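Local coordinates for uncharacterized protein (Bacteroides thetaiotaomicron, PDB 4LB8), which is of unknown function but belongs to the DUF4848 family and is probably exported, perhaps as a lipoprotein, at residues Gly25-Phe30 with Lys130-Ile135; Asn38-Val43 with Glu124-Met129; Glu50-Leu55 with Gln63-Gln68; Ser116-Val121 with Val140-Tyr145. All blocks are in the same frame, centred on the assembly; numbering follows the deposited sequence.

Contact 1: Gly25-Phe30 with Lys130-Ile135; sequences GTMIKF and KGEFMI
Met-134 O is approached by two donors: the Phe-30 amide, 2.8 Å from N to O in a nearly straight bond (168° at the hydrogen) tilted from the carbonyl plane, and the CA-H of Lys-29 in a weaker contact. The same residue gives its amide back, Met-134 N lying 2.8 Å from Ile-28 O. Toward the N-terminal ends a water takes over, accepting from Ile-28 N and donating to Glu-132 O. The exchange pairs strands 27-30 and 132-135 in parallel, the two inner strands of a mixed four-stranded sheet. On one face two selenomethionines cross at about a right angle, Met-27 SE 3.8 Å from Met-134 CG; bends at chi2 (69°) and chi3 (73°) carry Met-27 CE round to Glu-132 OE1 at 3.6 Å. On the other face Phe-133 CD2 lies at the edge of the Phe-30 ring, 4.1 Å from Phe-30 CD2, with Ile-135 CD1 3.8 Å from Phe-30 CD2. Tyr-36 meets both rings, bringing helix 33-44 onto this face. Backbone bonds and one water fix the strand register, aromatic and aliphatic groups make the helix-covered face apolar, and the face of Lys-29 and Met-134 mixes selenomethionine chains with charged ones.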
loop_
_atom_site.group_PDB
_atom_site.type_symbol
_atom_site.label_atom_id
_atom_site.label_comp_id
_atom_site.label_asym_id
_atom_site.label_seq_id
_atom_site.Cartn_x
_atom_site.Cartn_y
_atom_site.Cartn_z
ATOM N N GLY A 25 19.227 -32.346 -27.129
ATOM C CA GLY A 25 19.028 -31.772 -25.799
ATOM C C GLY A 25 18.365 -30.414 -25.741
ATOM O O GLY A 25 18.507 -29.707 -24.739
ATOM N N THR A 26 17.615 -30.045 -26.797
ATOM C CA THR A 26 16.959 -28.736 -26.922
ATOM C C THR A 26 15.421 -28.839 -26.845
ATOM O O THR A 26 14.736 -27.826 -26.973
ATOM C CB THR A 26 17.407 -28.049 -28.238
ATOM O OG1 THR A 26 16.926 -28.774 -29.373
ATOM C CG2 THR A 26 18.920 -27.890 -28.329
HETATM N N MSE A 27 14.882 -30.046 -26.625
HETATM C CA MSE A 27 13.440 -30.240 -26.560
HETATM C C MSE A 27 13.055 -31.400 -25.644
HETATM O O MSE A 27 13.606 -32.488 -25.778
HETATM C CB MSE A 27 12.895 -30.500 -27.988
HETATM C CG MSE A 27 11.362 -30.536 -28.087
HETATM SE SE MSE A 27 10.498 -28.791 -27.811
HETATM C CE MSE A 27 11.001 -28.019 -29.494
ATOM N N ILE A 28 12.074 -31.182 -24.753
ATOM C CA ILE A 28 11.469 -32.222 -23.906
ATOM C C ILE A 28 10.216 -32.708 -24.646
ATOM O O ILE A 28 9.392 -31.891 -25.056
ATOM C CB ILE A 28 11.153 -31.745 -22.443
ATOM C CG1 ILE A 28 12.419 -31.598 -21.577
ATOM C CG2 ILE A 28 10.121 -32.646 -21.744
ATOM C CD1 ILE A 28 13.038 -32.879 -20.955
ATOM N N LYS A 29 10.085 -34.024 -24.825
ATOM C CA LYS A 29 8.920 -34.631 -25.453
ATOM C C LYS A 29 8.260 -35.576 -24.453
ATOM O O LYS A 29 8.937 -36.406 -23.859
ATOM C CB LYS A 29 9.305 -35.367 -26.753
ATOM C CG LYS A 29 8.146 -36.026 -27.516
ATOM C CD LYS A 29 8.665 -37.165 -28.384
ATOM C CE LYS A 29 7.923 -37.400 -29.692
ATOM N NZ LYS A 29 8.205 -36.343 -30.718
ATOM N N PHE A 30 6.949 -35.415 -24.245
ATOM C CA PHE A 30 6.145 -36.293 -23.403
ATOM C C PHE A 30 5.382 -37.238 -24.313
ATOM O O PHE A 30 5.133 -36.898 -25.473
ATOM C CB PHE A 30 5.193 -35.497 -22.494
ATOM C CG PHE A 30 5.922 -34.680 -21.460
ATOM C CD1 PHE A 30 6.503 -35.290 -20.346
ATOM C CD2 PHE A 30 6.061 -33.300 -21.609
ATOM C CE1 PHE A 30 7.199 -34.531 -19.398
ATOM C CE2 PHE A 30 6.752 -32.547 -20.656
ATOM C CZ PHE A 30 7.308 -33.164 -19.553
ATOM N N LYS A 130 13.063 -21.223 -25.811
ATOM C CA LYS A 130 12.040 -20.558 -26.640
ATOM C C LYS A 130 10.627 -20.722 -26.025
ATOM O O LYS A 130 9.631 -20.349 -26.651
ATOM C CB LYS A 130 12.064 -21.102 -28.078
ATOM C CG LYS A 130 13.336 -20.773 -28.863
ATOM C CD LYS A 130 13.326 -21.375 -30.274
ATOM C CE LYS A 130 12.932 -20.363 -31.336
ATOM N NZ LYS A 130 12.937 -20.950 -32.705
ATOM N N GLY A 131 10.565 -21.310 -24.825
ATOM C CA GLY A 131 9.320 -21.569 -24.109
ATOM C C GLY A 131 8.524 -22.681 -24.744
ATOM O O GLY A 131 7.293 -22.619 -24.785
ATOM N N GLU A 132 9.230 -23.726 -25.216
ATOM C CA GLU A 132 8.630 -24.870 -25.879
ATOM C C GLU A 132 8.897 -26.200 -25.211
ATOM O O GLU A 132 9.971 -26.435 -24.624
ATOM C CB GLU A 132 9.158 -24.980 -27.312
ATOM C CG GLU A 132 8.704 -23.860 -28.219
ATOM C CD GLU A 132 9.469 -23.739 -29.517
ATOM O OE1 GLU A 132 10.511 -24.419 -29.678
ATOM O OE2 GLU A 132 9.044 -22.920 -30.360
ATOM N N PHE A 133 7.926 -27.109 -25.400
ATOM C CA PHE A 133 7.975 -28.533 -25.057
ATOM C C PHE A 133 7.009 -29.230 -26.004
ATOM O O PHE A 133 6.221 -28.554 -26.688
ATOM C CB PHE A 133 7.713 -28.856 -23.575
ATOM C CG PHE A 133 6.318 -28.582 -23.088
ATOM C CD1 PHE A 133 5.962 -27.317 -22.617
ATOM C CD2 PHE A 133 5.353 -29.586 -23.089
ATOM C CE1 PHE A 133 4.658 -27.054 -22.184
ATOM C CE2 PHE A 133 4.048 -29.325 -22.654
ATOM C CZ PHE A 133 3.708 -28.059 -22.207
HETATM N N MSE A 134 7.090 -30.573 -26.067
HETATM C CA MSE A 134 6.253 -31.340 -26.972
HETATM C C MSE A 134 5.454 -32.432 -26.291
HETATM O O MSE A 134 5.946 -33.063 -25.345
HETATM C CB MSE A 134 7.110 -31.960 -28.076
HETATM C CG MSE A 134 7.608 -30.944 -29.092
HETATM SE SE MSE A 134 8.472 -31.820 -30.566
HETATM C CE MSE A 134 6.887 -32.396 -31.549
ATOM N N ILE A 135 4.209 -32.656 -26.802
ATOM C CA ILE A 135 3.301 -33.760 -26.423
ATOM C C ILE A 135 3.183 -34.621 -27.679
ATOM O O ILE A 135 2.482 -34.232 -28.630
ATOM C CB ILE A 135 1.906 -33.320 -25.850
ATOM C CG1 ILE A 135 1.991 -32.262 -24.708
ATOM C CG2 ILE A 135 1.056 -34.548 -25.451
ATOM C CD1 ILE A 135 2.943 -32.524 -23.649
HETATM O O HOH W 1 11.464 -28.563 -23.994
#

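Contact 2: Asn38-Val43 with Glu124-Met129; sequences NALLKV and EYFVNM
Phe-126 points its ring edge-first at helix 33-44, and most of the apolar contact falls on its far end. Ala-39 CB lies 3.8 Å from Phe-126 CZ, Leu-40 CD1 is 3.7 Å from Phe-126 CE2, and Val-43 CG2 comes in near the ring plane at 3.9 Å from CZ. Val-43 CG1 lies over one face of the Tyr-125 ring, 4.0 Å from Tyr-125 CG; with CG1 anti to the backbone N (chi1 177°), the two valine methyls are divided between the two aromatics. The helix belongs to the long connection between the parallel strands 27-30 and 132-135, and Phe-126 also meets Phe-30 edge-to-face, so its ring is wedged between helix and sheet. With Phe-126 replaced by an alanine, a gap is likely to open there, leaving Ala-39, Leu-40 and Val-43 without their shared partner. Among polar groups, Ala-39 O touches the ring edge at 3.4 Å from Phe-126 CZ while accepting the helical bond from Val-43 N, and Tyr-125 OH is hydrogen-bonded to Thr-256 O of the second subunit.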
loop_
_atom_site.group_PDB
_atom_site.type_symbol
_atom_site.label_atom_id
_atom_site.label_comp_id
_atom_site.label_asym_id
_atom_site.label_seq_id
_atom_site.Cartn_x
_atom_site.Cartn_y
_atom_site.Cartn_z
ATOM N N ASN A 38 1.500 -35.790 -15.066
ATOM C CA ASN A 38 2.110 -36.610 -14.025
ATOM C C ASN A 38 3.518 -36.147 -13.722
ATOM O O ASN A 38 3.823 -35.925 -12.548
ATOM C CB ASN A 38 2.111 -38.078 -14.423
ATOM C CG ASN A 38 0.886 -38.791 -13.927
ATOM O OD1 ASN A 38 -0.214 -38.677 -14.499
ATOM N ND2 ASN A 38 1.035 -39.465 -12.789
ATOM N N ALA A 39 4.374 -35.971 -14.764
ATOM C CA ALA A 39 5.751 -35.487 -14.599
ATOM C C ALA A 39 5.787 -34.082 -13.976
ATOM O O ALA A 39 6.664 -33.807 -13.164
ATOM C CB ALA A 39 6.468 -35.476 -15.928
ATOM N N LEU A 40 4.818 -33.211 -14.322
ATOM C CA LEU A 40 4.732 -31.859 -13.771
ATOM C C LEU A 40 4.494 -31.935 -12.219
ATOM O O LEU A 40 5.226 -31.287 -11.446
ATOM C CB LEU A 40 3.615 -31.076 -14.512
ATOM C CG LEU A 40 3.434 -29.561 -14.232
ATOM C CD1 LEU A 40 4.581 -28.726 -14.784
ATOM C CD2 LEU A 40 2.116 -29.078 -14.798
ATOM N N LEU A 41 3.534 -32.792 -11.783
ATOM C CA LEU A 41 3.187 -33.018 -10.379
ATOM C C LEU A 41 4.373 -33.579 -9.604
ATOM O O LEU A 41 4.734 -33.023 -8.565
ATOM C CB LEU A 41 1.975 -33.976 -10.256
ATOM C CG LEU A 41 1.553 -34.345 -8.815
ATOM C CD1 LEU A 41 0.995 -33.112 -8.079
ATOM C CD2 LEU A 41 0.541 -35.453 -8.829
ATOM N N LYS A 42 4.976 -34.686 -10.109
ATOM C CA LYS A 42 6.128 -35.339 -9.471
ATOM C C LYS A 42 7.324 -34.378 -9.395
ATOM O O LYS A 42 7.862 -34.204 -8.309
ATOM C CB LYS A 42 6.519 -36.647 -10.171
ATOM C CG LYS A 42 5.415 -37.709 -10.292
ATOM C CD LYS A 42 5.217 -38.583 -9.057
ATOM C CE LYS A 42 4.097 -39.585 -9.252
ATOM N NZ LYS A 42 4.005 -40.552 -8.117
ATOM N N VAL A 43 7.688 -33.705 -10.502
ATOM C CA VAL A 43 8.819 -32.766 -10.507
ATOM C C VAL A 43 8.516 -31.507 -9.664
ATOM O O VAL A 43 9.369 -31.136 -8.863
ATOM C CB VAL A 43 9.299 -32.400 -11.930
ATOM C CG1 VAL A 43 10.432 -31.371 -11.899
ATOM C CG2 VAL A 43 9.752 -33.653 -12.661
ATOM N N GLU A 124 8.059 -24.084 -16.267
ATOM C CA GLU A 124 9.459 -23.635 -16.291
ATOM C C GLU A 124 10.435 -24.833 -16.205
ATOM O O GLU A 124 11.524 -24.777 -16.776
ATOM C CB GLU A 124 9.746 -22.624 -15.162
ATOM C CG GLU A 124 9.652 -23.166 -13.736
ATOM C CD GLU A 124 10.481 -22.449 -12.685
ATOM O OE1 GLU A 124 11.294 -21.571 -13.055
ATOM O OE2 GLU A 124 10.343 -22.794 -11.490
ATOM N N TYR A 125 10.023 -25.915 -15.532
ATOM C CA TYR A 125 10.802 -27.140 -15.397
ATOM C C TYR A 125 11.026 -27.834 -16.740
ATOM O O TYR A 125 12.026 -28.520 -16.895
ATOM C CB TYR A 125 10.087 -28.128 -14.449
ATOM C CG TYR A 125 9.855 -27.583 -13.057
ATOM C CD1 TYR A 125 10.922 -27.233 -12.239
ATOM C CD2 TYR A 125 8.573 -27.489 -12.530
ATOM C CE1 TYR A 125 10.713 -26.687 -10.976
ATOM C CE2 TYR A 125 8.352 -26.985 -11.251
ATOM C CZ TYR A 125 9.426 -26.579 -10.478
ATOM O OH TYR A 125 9.218 -26.076 -9.220
ATOM N N PHE A 126 10.091 -27.702 -17.697
ATOM C CA PHE A 126 10.220 -28.461 -18.926
ATOM C C PHE A 126 10.398 -27.601 -20.185
ATOM O O PHE A 126 10.987 -28.116 -21.138
ATOM C CB PHE A 126 9.022 -29.404 -19.092
ATOM C CG PHE A 126 8.671 -30.278 -17.902
ATOM C CD1 PHE A 126 9.598 -31.161 -17.366
ATOM C CD2 PHE A 126 7.391 -30.259 -17.361
ATOM C CE1 PHE A 126 9.259 -31.997 -16.285
ATOM C CE2 PHE A 126 7.049 -31.104 -16.294
ATOM C CZ PHE A 126 7.987 -31.958 -15.753
ATOM N N VAL A 127 9.935 -26.315 -20.198
ATOM C CA VAL A 127 10.117 -25.425 -21.356
ATOM C C VAL A 127 11.611 -25.173 -21.618
ATOM O O VAL A 127 12.410 -25.105 -20.680
ATOM C CB VAL A 127 9.357 -24.064 -21.307
ATOM C CG1 VAL A 127 7.857 -24.239 -21.503
ATOM C CG2 VAL A 127 9.675 -23.263 -20.045
ATOM N N ASN A 128 11.974 -25.039 -22.895
ATOM C CA ASN A 128 13.336 -24.760 -23.305
ATOM C C ASN A 128 13.551 -23.240 -23.363
ATOM O O ASN A 128 12.759 -22.469 -22.802
ATOM C CB ASN A 128 13.668 -25.447 -24.653
ATOM C CG ASN A 128 12.833 -25.037 -25.854
ATOM O OD1 ASN A 128 12.139 -24.016 -25.876
ATOM N ND2 ASN A 128 12.928 -25.819 -26.910
HETATM N N MSE A 129 14.592 -22.816 -24.085
HETATM C CA MSE A 129 14.964 -21.416 -24.188
HETATM C C MSE A 129 13.988 -20.568 -25.040
HETATM O O MSE A 129 14.054 -19.331 -24.958
HETATM C CB MSE A 129 16.411 -21.303 -24.692
HETATM C CG MSE A 129 17.437 -21.904 -23.703
HETATM SE SE MSE A 129 17.205 -21.293 -21.839
HETATM C CE MSE A 129 16.463 -22.772 -21.020
#

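Contact 3: Glu50-Leu55 with Gln63-Gln68; sequences EQVSFL and QMILMQ
Ile-65 CD1 sits between two side chains of the facing helix, 3.8 Å from Val-52 CG1 and 3.8 Å from Leu-55 CD1, and makes the compact part of this contact. Its CG1 is turned anti to the carbonyl carbon (chi1 -54°), which carries the terminal methyl across to helix 48-57, where Leu-55 slides past it in the opposite direction. Beside this group the bent chain of selenomethionine Met-64 brings its CE to 3.7 Å from Val-52 CG2, the two crossing at about a right angle. Around the selenium the approaches are longer: Leu-55 CD1 is 4.4 Å from Met-64 SE and Gln-51 OE1 4.0 Å from Met-64 SE, while the amide nitrogen of Gln-51 is held by Val-43 O. On the solvent side Gln-68, an exposed residue, merely rests NE2 at 3.7 Å from the methyl Val-52 CG2. Helices 48-57 and 63-80 are consecutive, and the segments cross at -126° with their axes 10.6 Å apart. No hydrogen bond spans them, so the pairing depends on the fit of methyl groups from branched side chains against the bent chain of Met-64, with glutamines bordering the apolar patch.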
loop_
_atom_site.group_PDB
_atom_site.type_symbol
_atom_site.label_atom_id
_atom_site.label_comp_id
_atom_site.label_asym_id
_atom_site.label_seq_id
_atom_site.Cartn_x
_atom_site.Cartn_y
_atom_site.Cartn_z
ATOM N N GLU A 50 16.704 -31.476 -5.858
ATOM C CA GLU A 50 16.159 -32.692 -6.495
ATOM C C GLU A 50 15.735 -32.398 -7.925
ATOM O O GLU A 50 15.967 -33.211 -8.809
ATOM C CB GLU A 50 14.957 -33.249 -5.711
ATOM C CG GLU A 50 15.281 -33.892 -4.372
ATOM C CD GLU A 50 14.067 -34.406 -3.619
ATOM O OE1 GLU A 50 13.038 -33.692 -3.585
ATOM O OE2 GLU A 50 14.143 -35.523 -3.057
ATOM N N GLN A 51 15.116 -31.224 -8.148
ATOM C CA GLN A 51 14.678 -30.796 -9.472
ATOM C C GLN A 51 15.861 -30.511 -10.378
ATOM O O GLN A 51 15.847 -30.950 -11.528
ATOM C CB GLN A 51 13.809 -29.551 -9.384
ATOM C CG GLN A 51 12.479 -29.785 -8.738
ATOM C CD GLN A 51 11.900 -28.487 -8.318
ATOM O OE1 GLN A 51 12.539 -27.438 -8.428
ATOM N NE2 GLN A 51 10.674 -28.527 -7.825
ATOM N N VAL A 52 16.871 -29.766 -9.863
ATOM C CA VAL A 52 18.099 -29.419 -10.582
ATOM C C VAL A 52 18.822 -30.725 -10.961
ATOM O O VAL A 52 19.225 -30.853 -12.114
ATOM C CB VAL A 52 19.019 -28.431 -9.797
ATOM C CG1 VAL A 52 20.309 -28.140 -10.558
ATOM C CG2 VAL A 52 18.300 -27.122 -9.487
ATOM N N SER A 53 18.889 -31.723 -10.040
ATOM C CA SER A 53 19.537 -33.015 -10.289
ATOM C C SER A 53 18.758 -33.893 -11.255
ATOM O O SER A 53 19.390 -34.564 -12.070
ATOM C CB SER A 53 19.777 -33.768 -8.990
ATOM O OG SER A 53 20.766 -33.074 -8.249
ATOM N N PHE A 54 17.407 -33.905 -11.177
ATOM C CA PHE A 54 16.554 -34.690 -12.085
ATOM C C PHE A 54 16.691 -34.148 -13.519
ATOM O O PHE A 54 16.682 -34.934 -14.469
ATOM C CB PHE A 54 15.079 -34.701 -11.615
ATOM C CG PHE A 54 14.070 -35.196 -12.628
ATOM C CD1 PHE A 54 13.850 -36.559 -12.811
ATOM C CD2 PHE A 54 13.345 -34.300 -13.410
ATOM C CE1 PHE A 54 12.929 -37.018 -13.764
ATOM C CE2 PHE A 54 12.435 -34.760 -14.370
ATOM C CZ PHE A 54 12.224 -36.115 -14.533
ATOM N N LEU A 55 16.864 -32.810 -13.665
ATOM C CA LEU A 55 17.054 -32.159 -14.965
ATOM C C LEU A 55 18.476 -32.396 -15.486
ATOM O O LEU A 55 18.660 -32.510 -16.698
ATOM C CB LEU A 55 16.730 -30.650 -14.900
ATOM C CG LEU A 55 15.238 -30.303 -14.780
ATOM C CD1 LEU A 55 15.048 -28.870 -14.374
ATOM C CD2 LEU A 55 14.476 -30.636 -16.052
ATOM N N GLN A 63 14.239 -23.521 -18.557
ATOM C CA GLN A 63 14.102 -22.144 -18.108
ATOM C C GLN A 63 14.309 -22.040 -16.614
ATOM O O GLN A 63 14.835 -21.021 -16.153
ATOM C CB GLN A 63 12.755 -21.587 -18.501
ATOM C CG GLN A 63 12.841 -20.943 -19.855
ATOM C CD GLN A 63 11.610 -20.199 -20.211
ATOM O OE1 GLN A 63 10.917 -19.631 -19.344
ATOM N NE2 GLN A 63 11.365 -20.122 -21.508
HETATM N N MSE A 64 13.966 -23.114 -15.868
HETATM C CA MSE A 64 14.191 -23.181 -14.437
HETATM C C MSE A 64 15.707 -23.107 -14.109
HETATM O O MSE A 64 16.084 -22.338 -13.225
HETATM C CB MSE A 64 13.564 -24.442 -13.847
HETATM C CG MSE A 64 13.517 -24.406 -12.332
HETATM SE SE MSE A 64 14.653 -25.709 -11.405
HETATM C CE MSE A 64 16.246 -25.375 -11.974
ATOM N N ILE A 65 16.566 -23.890 -14.820
ATOM C CA ILE A 65 18.029 -23.911 -14.607
ATOM C C ILE A 65 18.601 -22.524 -14.918
ATOM O O ILE A 65 19.452 -22.034 -14.168
ATOM C CB ILE A 65 18.752 -25.050 -15.411
ATOM C CG1 ILE A 65 18.153 -26.470 -15.142
ATOM C CG2 ILE A 65 20.295 -25.009 -15.263
ATOM C CD1 ILE A 65 18.421 -27.143 -13.726
ATOM N N LEU A 66 18.088 -21.873 -15.977
ATOM C CA LEU A 66 18.481 -20.514 -16.344
ATOM C C LEU A 66 18.100 -19.515 -15.235
ATOM O O LEU A 66 18.882 -18.619 -14.974
ATOM C CB LEU A 66 17.843 -20.106 -17.688
ATOM C CG LEU A 66 18.443 -18.879 -18.361
ATOM C CD1 LEU A 66 19.866 -19.147 -18.826
ATOM C CD2 LEU A 66 17.566 -18.424 -19.507
HETATM N N MSE A 67 16.927 -19.672 -14.587
HETATM C CA MSE A 67 16.445 -18.824 -13.485
HETATM C C MSE A 67 17.357 -18.990 -12.269
HETATM O O MSE A 67 17.715 -17.992 -11.641
HETATM C CB MSE A 67 14.983 -19.152 -13.130
HETATM C CG MSE A 67 14.345 -18.171 -12.130
HETATM SE SE MSE A 67 14.299 -16.321 -12.744
HETATM C CE MSE A 67 12.534 -16.308 -13.610
ATOM N N GLN A 68 17.778 -20.230 -11.968
ATOM C CA GLN A 68 18.750 -20.493 -10.901
ATOM C C GLN A 68 20.034 -19.680 -11.172
ATOM O O GLN A 68 20.512 -18.953 -10.298
ATOM C CB GLN A 68 19.098 -21.993 -10.820
ATOM C CG GLN A 68 18.003 -22.902 -10.334
ATOM C CD GLN A 68 17.977 -23.050 -8.833
ATOM O OE1 GLN A 68 17.035 -22.597 -8.168
ATOM N NE2 GLN A 68 18.981 -23.737 -8.266
#

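Contact 4: Ser116-Val121 with Val140-Tyr145; sequences SRLVYV and VVDKVY
Tyr-145 N donates to Arg-117 O at 2.6 Å, in the carbonyl plane, and Val-119 N returns a bond to Lys-143 O at 3.1 Å, arriving from above that carbonyl's plane. Between the two, the backbones of Leu-118 and Val-144 are bridged, CA to CA 4.4 Å, and the neighbouring carbonyls also receive CA-H contacts. A water completes the polar set: it accepts from Tyr-120 N at 2.7 Å and donates to Asp-142 OD2 and to Lys-143 O, each at 2.6 Å. That carboxylate oxygen is gripped a second time by Asn-123 ND2, which helps hold Asp-142 in place.

Among apolar contacts, Val-119 CG2 lies over one face of the Tyr-145 ring, 4.0 Å from its centroid and 8° off the normal, a CH-pi contact. Replacing this tyrosine by an alanine would probably leave the Val-119 methyl without its aromatic cover and open a gap beside it. The extended Lys-143 chain, with CG anti to the backbone N (chi1 -165°), runs past Val-119 and Tyr-120: its CG is 3.6 Å from Val-119 CG2 and its CD 3.7 Å from Tyr-120 OH. Across the interface between chains, Val-119 O binds Ser-186 OG of the second subunit.

The pattern is that of an isolated beta bridge, tying an irregular loop to the chain just leaving strand 138-141, outermost in its sheet within this chain.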
loop_
_atom_site.group_PDB
_atom_site.type_symbol
_atom_site.label_atom_id
_atom_site.label_comp_id
_atom_site.label_asym_id
_atom_site.label_seq_id
_atom_site.Cartn_x
_atom_site.Cartn_y
_atom_site.Cartn_z
ATOM N N SER A 116 9.843 -14.886 -15.151
ATOM C CA SER A 116 9.383 -15.813 -16.198
ATOM C C SER A 116 8.293 -15.086 -16.983
ATOM O O SER A 116 7.565 -14.276 -16.410
ATOM C CB SER A 116 8.842 -17.100 -15.573
ATOM O OG SER A 116 8.836 -18.238 -16.424
ATOM N N ARG A 117 8.204 -15.340 -18.288
ATOM C CA ARG A 117 7.166 -14.768 -19.153
ATOM C C ARG A 117 5.929 -15.674 -19.109
ATOM O O ARG A 117 4.871 -15.250 -19.510
ATOM C CB ARG A 117 7.680 -14.590 -20.590
ATOM C CG ARG A 117 8.666 -13.438 -20.706
ATOM C CD ARG A 117 9.212 -13.288 -22.120
ATOM N NE ARG A 117 10.193 -12.200 -22.243
ATOM C CZ ARG A 117 9.875 -10.923 -22.430
ATOM N NH1 ARG A 117 8.601 -10.550 -22.507
ATOM N NH2 ARG A 117 10.828 -10.002 -22.513
ATOM N N LEU A 118 6.061 -16.878 -18.539
ATOM C CA LEU A 118 5.041 -17.920 -18.419
ATOM C C LEU A 118 3.860 -17.559 -17.546
ATOM O O LEU A 118 4.018 -17.111 -16.412
ATOM C CB LEU A 118 5.655 -19.215 -17.838
ATOM C CG LEU A 118 6.667 -19.977 -18.677
ATOM C CD1 LEU A 118 7.100 -21.237 -17.971
ATOM C CD2 LEU A 118 6.121 -20.322 -20.043
ATOM N N VAL A 119 2.671 -17.856 -18.048
ATOM C CA VAL A 119 1.419 -17.704 -17.304
ATOM C C VAL A 119 1.328 -18.935 -16.378
ATOM O O VAL A 119 1.096 -18.805 -15.177
ATOM C CB VAL A 119 0.199 -17.582 -18.266
ATOM C CG1 VAL A 119 -1.106 -17.454 -17.500
ATOM C CG2 VAL A 119 0.378 -16.440 -19.241
ATOM N N TYR A 120 1.561 -20.124 -16.956
ATOM C CA TYR A 120 1.529 -21.416 -16.276
ATOM C C TYR A 120 2.956 -21.705 -15.842
ATOM O O TYR A 120 3.725 -22.389 -16.513
ATOM C CB TYR A 120 0.920 -22.472 -17.218
ATOM C CG TYR A 120 -0.363 -21.991 -17.878
ATOM C CD1 TYR A 120 -1.378 -21.400 -17.129
ATOM C CD2 TYR A 120 -0.543 -22.085 -19.254
ATOM C CE1 TYR A 120 -2.527 -20.901 -17.732
ATOM C CE2 TYR A 120 -1.705 -21.611 -19.867
ATOM C CZ TYR A 120 -2.701 -21.040 -19.096
ATOM O OH TYR A 120 -3.867 -20.594 -19.664
ATOM N N VAL A 121 3.295 -21.097 -14.708
ATOM C CA VAL A 121 4.598 -20.979 -14.061
ATOM C C VAL A 121 5.368 -22.302 -13.865
ATOM O O VAL A 121 6.590 -22.321 -14.084
ATOM C CB VAL A 121 4.515 -20.181 -12.722
ATOM C CG1 VAL A 121 4.165 -18.731 -12.988
ATOM C CG2 VAL A 121 3.545 -20.801 -11.708
ATOM N N VAL A 140 4.079 -27.498 -28.099
ATOM C CA VAL A 140 3.447 -26.538 -27.233
ATOM C C VAL A 140 4.401 -25.354 -27.061
ATOM O O VAL A 140 5.475 -25.528 -26.483
ATOM C CB VAL A 140 3.040 -27.158 -25.874
ATOM C CG1 VAL A 140 2.312 -26.131 -25.008
ATOM C CG2 VAL A 140 2.195 -28.418 -26.060
ATOM N N VAL A 141 4.029 -24.180 -27.607
ATOM C CA VAL A 141 4.708 -22.893 -27.398
ATOM C C VAL A 141 3.934 -22.295 -26.231
ATOM O O VAL A 141 2.817 -21.793 -26.423
ATOM C CB VAL A 141 4.779 -21.952 -28.633
ATOM C CG1 VAL A 141 5.468 -20.645 -28.252
ATOM C CG2 VAL A 141 5.482 -22.612 -29.805
ATOM N N ASP A 142 4.449 -22.481 -25.013
ATOM C CA ASP A 142 3.692 -22.141 -23.823
ATOM C C ASP A 142 3.329 -20.661 -23.736
ATOM O O ASP A 142 4.089 -19.776 -24.175
ATOM C CB ASP A 142 4.387 -22.631 -22.537
ATOM C CG ASP A 142 3.416 -23.102 -21.462
ATOM O OD1 ASP A 142 2.378 -23.711 -21.816
ATOM O OD2 ASP A 142 3.682 -22.853 -20.274
ATOM N N LYS A 143 2.100 -20.436 -23.194
ATOM C CA LYS A 143 1.465 -19.135 -22.959
ATOM C C LYS A 143 2.385 -18.232 -22.157
ATOM O O LYS A 143 2.885 -18.616 -21.091
ATOM C CB LYS A 143 0.096 -19.281 -22.245
ATOM C CG LYS A 143 -0.751 -18.007 -22.303
ATOM C CD LYS A 143 -2.194 -18.211 -21.884
ATOM C CE LYS A 143 -2.992 -16.958 -22.188
ATOM N NZ LYS A 143 -4.436 -17.108 -21.854
ATOM N N VAL A 144 2.620 -17.031 -22.701
ATOM C CA VAL A 144 3.492 -16.038 -22.070
ATOM C C VAL A 144 2.759 -14.721 -21.875
ATOM O O VAL A 144 1.712 -14.493 -22.479
ATOM C CB VAL A 144 4.832 -15.818 -22.836
ATOM C CG1 VAL A 144 5.675 -17.092 -22.873
ATOM C CG2 VAL A 144 4.612 -15.243 -24.238
ATOM N N TYR A 145 3.293 -13.881 -21.002
ATOM C CA TYR A 145 2.829 -12.508 -20.817
ATOM C C TYR A 145 3.493 -11.651 -21.918
ATOM O O TYR A 145 4.675 -11.877 -22.258
ATOM C CB TYR A 145 3.173 -11.975 -19.418
ATOM C CG TYR A 145 2.419 -12.643 -18.289
ATOM C CD1 TYR A 145 1.059 -12.399 -18.092
ATOM C CD2 TYR A 145 3.075 -13.455 -17.372
ATOM C CE1 TYR A 145 0.361 -12.994 -17.043
ATOM C CE2 TYR A 145 2.392 -14.049 -16.312
ATOM C CZ TYR A 145 1.034 -13.811 -16.148
ATOM O OH TYR A 145 0.347 -14.401 -15.112
HETATM O O HOH W 2 2.589 -20.599 -19.422
#

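All four contacts lie in the helical and small-sheet portion of the chain, with centres 10 to 17 Å apart. Contact 2 is nested within the chain loop closed by contact 1, and contact 3 within that of contact 2. Phe-133 CD1 packs 3.8 Å from Val-127 CG1, joining contacts 1 and 2, whose centres are about 10 Å apart. Contacts 2 and 3 meet where Gln-63 NE2 lies 3.0 Å from Asn-128 O. Contact 4 follows on from the sheet of contact 1 through strand 138-141, Val-140 N lying 2.8 Å from Phe-133 O in a probable hydrogen bond. Contacts 2 and 4 both reach the second subunit, so this region also takes part in the dimeric assembly.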